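PDB 5HQJ: periplasmic binding protein/LacI transcriptional regulator from Burkholderia graminis C4D1M, which binds the sugar D-arabinose and probably serves as the periplasmic solute-binding component of an ABC transporter for carbohydrates. Local coordinates for residues S91-K103 / L113-S125. Numbering follows the deposited sequence.
With 64K (alpha-D-arabinopyranose), chain B.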
loop_
_atom_site.group_PDB
_atom_site.type_symbol
_atom_site.label_atom_id
_atom_site.label_comp_id
_atom_site.label_asym_id
_atom_site.label_seq_id
_atom_site.Cartn_x
_atom_site.Cartn_y
_atom_site.Cartn_z
ATOM N N SER A 91 -2.927 2.824 9.234
ATOM C CA SER A 91 -1.856 2.375 8.347
ATOM C C SER A 91 -0.535 3.070 8.739
ATOM O O SER A 91 -0.437 4.307 8.692
ATOM C CB SER A 91 -2.215 2.696 6.897
ATOM O OG SER A 91 -1.182 2.289 6.037
ATOM N N VAL A 92 0.476 2.281 9.106
ATOM C CA VAL A 92 1.703 2.797 9.742
ATOM C C VAL A 92 2.852 3.064 8.772
ATOM O O VAL A 92 3.243 2.209 7.990
ATOM C CB VAL A 92 2.192 1.802 10.803
ATOM C CG1 VAL A 92 3.380 2.344 11.541
ATOM C CG2 VAL A 92 1.069 1.508 11.772
ATOM N N ASN A 93 3.411 4.268 8.847
ATOM C CA ASN A 93 4.525 4.607 7.976
ATOM C C ASN A 93 5.817 3.905 8.381
ATOM O O ASN A 93 6.543 3.391 7.533
ATOM C CB ASN A 93 4.736 6.117 7.946
ATOM C CG ASN A 93 3.910 6.805 6.852
ATOM O OD1 ASN A 93 4.012 6.474 5.659
ATOM N ND2 ASN A 93 3.126 7.755 7.252
ATOM N N GLU A 94 6.063 3.865 9.681
ATOM C CA GLU A 94 7.250 3.212 10.234
ATOM C C GLU A 94 6.884 2.543 11.584
ATOM O O GLU A 94 6.448 3.216 12.517
ATOM C CB GLU A 94 8.381 4.239 10.377
ATOM C CG GLU A 94 9.786 3.634 10.548
ATOM C CD GLU A 94 9.949 2.996 11.899
ATOM O OE1 GLU A 94 10.500 1.876 11.960
ATOM O OE2 GLU A 94 9.499 3.618 12.888
ATOM N N PRO A 95 7.044 1.206 11.674
ATOM C CA PRO A 95 6.397 0.409 12.726
ATOM C C PRO A 95 6.912 0.671 14.134
ATOM O O PRO A 95 6.119 0.668 15.077
ATOM C CB PRO A 95 6.703 -1.044 12.313
ATOM C CG PRO A 95 7.879 -0.962 11.469
ATOM C CD PRO A 95 7.815 0.355 10.754
ATOM N N LYS A 96 8.217 0.891 14.280
ATOM C CA LYS A 96 8.784 1.017 15.611
ATOM C C LYS A 96 8.297 2.328 16.218
ATOM O O LYS A 96 7.939 2.360 17.387
ATOM C CB LYS A 96 10.328 0.948 15.593
ATOM C CG LYS A 96 10.925 -0.417 15.144
ATOM C CD LYS A 96 11.032 -0.503 13.610
ATOM C CE LYS A 96 11.509 -1.861 13.087
ATOM N NZ LYS A 96 11.448 -1.915 11.589
ATOM N N SER A 97 8.239 3.390 15.410
ATOM C CA SER A 97 7.882 4.715 15.897
ATOM C C SER A 97 6.629 4.746 16.781
ATOM O O SER A 97 6.519 5.518 17.728
ATOM C CB SER A 97 7.659 5.656 14.700
ATOM O OG SER A 97 8.852 5.852 13.964
ATOM N N VAL A 98 5.661 3.915 16.437
ATOM C CA VAL A 98 4.316 4.077 16.958
ATOM C C VAL A 98 3.950 3.007 18.014
ATOM O O VAL A 98 2.858 3.029 18.591
ATOM C CB VAL A 98 3.328 4.059 15.767
ATOM C CG1 VAL A 98 3.182 2.654 15.193
ATOM C CG2 VAL A 98 2.015 4.688 16.152
ATOM N N GLU A 99 4.884 2.098 18.298
ATOM C CA GLU A 99 4.598 0.991 19.214
ATOM C C GLU A 99 4.168 1.475 20.600
ATOM O O GLU A 99 3.241 0.930 21.196
ATOM C CB GLU A 99 5.817 0.070 19.370
ATOM C CG GLU A 99 6.316 -0.541 18.075
ATOM C CD GLU A 99 7.423 -1.541 18.294
ATOM O OE1 GLU A 99 7.820 -1.728 19.461
ATOM O OE2 GLU A 99 7.908 -2.127 17.306
ATOM N N SER A 100 4.853 2.491 21.121
ATOM C CA SER A 100 4.646 2.903 22.500
ATOM C C SER A 100 3.281 3.554 22.751
ATOM O O SER A 100 2.595 3.218 23.717
ATOM C CB SER A 100 5.770 3.861 22.918
ATOM O OG SER A 100 6.788 3.885 21.926
ATOM N N VAL A 101 2.886 4.490 21.896
ATOM C CA VAL A 101 1.622 5.192 22.099
ATOM C C VAL A 101 0.423 4.282 21.795
ATOM O O VAL A 101 -0.652 4.441 22.372
ATOM C CB VAL A 101 1.554 6.473 21.236
ATOM C CG1 VAL A 101 1.520 6.134 19.735
ATOM C CG2 VAL A 101 0.354 7.333 21.630
HETATM N N MSE A 102 0.607 3.309 20.917
HETATM C CA MSE A 102 -0.489 2.389 20.606
HETATM C C MSE A 102 -0.793 1.463 21.776
HETATM O O MSE A 102 -1.947 1.103 22.006
HETATM C CB MSE A 102 -0.171 1.580 19.345
HETATM C CG MSE A 102 -0.269 2.445 18.090
HETATM SE SE MSE A 102 0.172 1.568 16.421
HETATM C CE MSE A 102 -1.338 0.319 16.387
ATOM N N LYS A 103 0.238 1.115 22.535
ATOM C CA LYS A 103 0.047 0.335 23.742
ATOM C C LYS A 103 -0.718 1.101 24.819
ATOM O O LYS A 103 -1.569 0.520 25.476
ATOM C CB LYS A 103 1.391 -0.131 24.299
ATOM C CG LYS A 103 2.071 -1.162 23.422
ATOM C CD LYS A 103 2.867 -2.170 24.218
ATOM C CE LYS A 103 3.216 -3.388 23.355
ATOM N NZ LYS A 103 2.263 -4.542 23.533
ATOM N N LEU A 113 -6.327 -1.441 15.800
ATOM C CA LEU A 113 -5.888 -2.372 14.791
ATOM C C LEU A 113 -5.180 -1.642 13.664
ATOM O O LEU A 113 -5.246 -0.401 13.547
ATOM C CB LEU A 113 -7.076 -3.181 14.256
ATOM C CG LEU A 113 -8.206 -2.484 13.476
ATOM C CD1 LEU A 113 -7.831 -2.202 12.015
ATOM C CD2 LEU A 113 -9.500 -3.325 13.512
ATOM N N THR A 114 -4.486 -2.411 12.838
ATOM C CA THR A 114 -3.820 -1.845 11.668
ATOM C C THR A 114 -4.437 -2.346 10.382
ATOM O O THR A 114 -5.123 -3.377 10.386
ATOM C CB THR A 114 -2.325 -2.166 11.687
ATOM O OG1 THR A 114 -2.129 -3.586 11.779
ATOM C CG2 THR A 114 -1.687 -1.487 12.882
ATOM N N TYR A 115 -4.210 -1.584 9.307
ATOM C CA TYR A 115 -4.650 -1.966 7.950
ATOM C C TYR A 115 -3.584 -1.461 6.977
ATOM O O TYR A 115 -2.871 -0.499 7.274
ATOM C CB TYR A 115 -6.070 -1.417 7.628
ATOM C CG TYR A 115 -6.090 0.058 7.357
ATOM C CD1 TYR A 115 -6.038 0.965 8.414
ATOM C CD2 TYR A 115 -6.081 0.554 6.066
ATOM C CE1 TYR A 115 -5.999 2.319 8.191
ATOM C CE2 TYR A 115 -6.039 1.926 5.826
ATOM C CZ TYR A 115 -5.998 2.796 6.905
ATOM O OH TYR A 115 -5.942 4.148 6.716
ATOM N N ASP A 116 -3.442 -2.175 5.858
ATOM C CA ASP A 116 -2.548 -1.819 4.758
ATOM C C ASP A 116 -1.067 -1.987 5.074
ATOM O O ASP A 116 -0.369 -2.693 4.351
ATOM C CB ASP A 116 -2.829 -0.372 4.312
ATOM C CG ASP A 116 -1.863 0.097 3.273
ATOM O OD1 ASP A 116 -1.689 -0.599 2.245
ATOM O OD2 ASP A 116 -1.259 1.143 3.521
ATOM N N SER A 117 -0.609 -1.288 6.117
ATOM C CA SER A 117 0.788 -1.351 6.563
ATOM C C SER A 117 0.850 -1.527 8.085
ATOM O O SER A 117 0.450 -0.670 8.884
ATOM C CB SER A 117 1.590 -0.115 6.139
ATOM O OG SER A 117 2.984 -0.478 6.014
ATOM N N ASP A 118 1.356 -2.694 8.467
ATOM C CA ASP A 118 1.328 -3.146 9.858
ATOM C C ASP A 118 2.446 -2.571 10.744
ATOM O O ASP A 118 3.471 -2.096 10.242
ATOM C CB ASP A 118 1.409 -4.682 9.891
ATOM C CG ASP A 118 0.930 -5.269 11.211
ATOM O OD1 ASP A 118 0.414 -4.519 12.051
ATOM O OD2 ASP A 118 1.065 -6.499 11.407
ATOM N N SER A 119 2.174 -2.561 12.049
ATOM C CA SER A 119 3.191 -2.440 13.109
ATOM C C SER A 119 3.032 -3.625 14.071
ATOM O O SER A 119 2.269 -3.546 15.031
ATOM C CB SER A 119 3.066 -1.122 13.884
ATOM O OG SER A 119 3.941 -1.112 15.014
ATOM N N PRO A 120 3.727 -4.740 13.799
ATOM C CA PRO A 120 3.453 -6.009 14.494
ATOM C C PRO A 120 3.676 -6.031 16.009
ATOM O O PRO A 120 3.090 -6.897 16.659
ATOM C CB PRO A 120 4.415 -6.993 13.817
ATOM C CG PRO A 120 5.387 -6.159 13.054
ATOM C CD PRO A 120 4.644 -4.931 12.668
ATOM N N LYS A 121 4.470 -5.116 16.555
ATOM C CA LYS A 121 4.783 -5.138 17.983
ATOM C C LYS A 121 4.067 -4.041 18.787
ATOM O O LYS A 121 4.371 -3.821 19.961
ATOM C CB LYS A 121 6.296 -5.017 18.176
ATOM C CG LYS A 121 7.095 -6.141 17.526
ATOM C CD LYS A 121 6.864 -7.458 18.240
ATOM C CE LYS A 121 7.895 -8.505 17.837
ATOM N NZ LYS A 121 7.624 -9.082 16.493
ATOM N N SER A 122 3.112 -3.367 18.158
ATOM C CA SER A 122 2.316 -2.322 18.811
ATOM C C SER A 122 1.233 -2.850 19.761
ATOM O O SER A 122 0.624 -2.082 20.521
ATOM C CB SER A 122 1.643 -1.455 17.752
ATOM O OG SER A 122 0.826 -2.252 16.904
ATOM N N GLY A 123 0.986 -4.152 19.709
ATOM C CA GLY A 123 -0.066 -4.751 20.510
ATOM C C GLY A 123 -1.422 -4.636 19.854
ATOM O O GLY A 123 -2.454 -4.932 20.463
ATOM N N ARG A 124 -1.427 -4.194 18.603
ATOM C CA ARG A 124 -2.679 -4.053 17.859
ATOM C C ARG A 124 -3.382 -5.408 17.828
ATOM O O ARG A 124 -2.731 -6.452 17.865
ATOM C CB ARG A 124 -2.421 -3.513 16.447
ATOM C CG ARG A 124 -2.041 -4.537 15.384
ATOM C CD ARG A 124 -0.702 -5.253 15.622
ATOM N NE ARG A 124 -0.421 -6.114 14.477
ATOM C CZ ARG A 124 -0.904 -7.345 14.308
ATOM N NH1 ARG A 124 -1.683 -7.911 15.231
ATOM N NH2 ARG A 124 -0.604 -8.023 13.206
ATOM N N SER A 125 -4.707 -5.371 17.787
ATOM C CA SER A 125 -5.528 -6.579 17.858
ATOM C C SER A 125 -5.321 -7.454 16.638
ATOM O O SER A 125 -5.341 -8.677 16.713
ATOM C CB SER A 125 -7.013 -6.218 17.985
ATOM O OG SER A 125 -7.508 -5.520 16.845
HETATM O O2 64K B . -0.212 -0.292 0.102
HETATM C C2 64K B . 0.536 0.926 -0.227
HETATM C C3 64K B . 0.094 1.368 -1.585
HETATM O O3 64K B . 0.678 0.520 -2.549
HETATM C C4 64K B . 0.574 2.777 -1.915
HETATM O O4 64K B . 2.002 2.834 -2.083
HETATM C C5 64K B . 0.220 3.687 -0.828
HETATM O O5 64K B . 0.901 3.262 0.378
HETATM C C1 64K B . 0.245 1.992 0.792
HETATM O O1 64K B . 0.777 1.602 1.998
HETATM O O HOH W 1 4.807 -0.208 8.148
#
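Three direct hydrogen bonds join residues 91-103 to 113-125, and the one nearest the sugar runs from Ser91 OG to Asp116 OD2 at 2.8 Å. It uses the anti lone pair of OD2, while alpha-D-arabinopyranose donates O1 to OD2 and O2 to OD1, both at 2.6 Å; Ser91 thus sits in the second shell and probably helps to orient the carboxylate. Its hydroxyl gets there by standing anti to the backbone N (chi1 179°). Next along, Val92 N donates almost straight (170°) to Ser117 O, and Ser119 OG reaches Pro95 O at 2.8 Å, tilted 30° from the carbonyl plane. One water ties Val92 O, Ser117 OG and Asp118 O together.

Van der Waals and CH-pi contacts make up the second group. Ser91 CB sits over a face of the Tyr115 ring, 4.0 Å from the centroid, a CH-pi contact. Val92 CG2 packs on Ser119 CB, and the bent selenomethionine Met102 brings CE to 3.4 Å from Ser122 OG and also against Thr114 CG2. That hydroxyl donates to Ser119 O, bracing the type I turn 119-122. Glu99 runs alongside Lys121, OE2 against CB at 3.4 Å, and Lys103 lays CG and CE over the carbonyl oxygens of Ser122 and Lys121.

Within 113-125, Arg124 grips Asp118 side-on through NE and NH2, and Thr114 OG1 adds a bond to Asp118 OD1.

The contact belongs to the beta-alpha-beta unit of strand 87-90, helix 99-106 and strand 111-115 in the parallel sheet; helix 71-82 packs beside Val98, and helix 42-56 beside Tyr115.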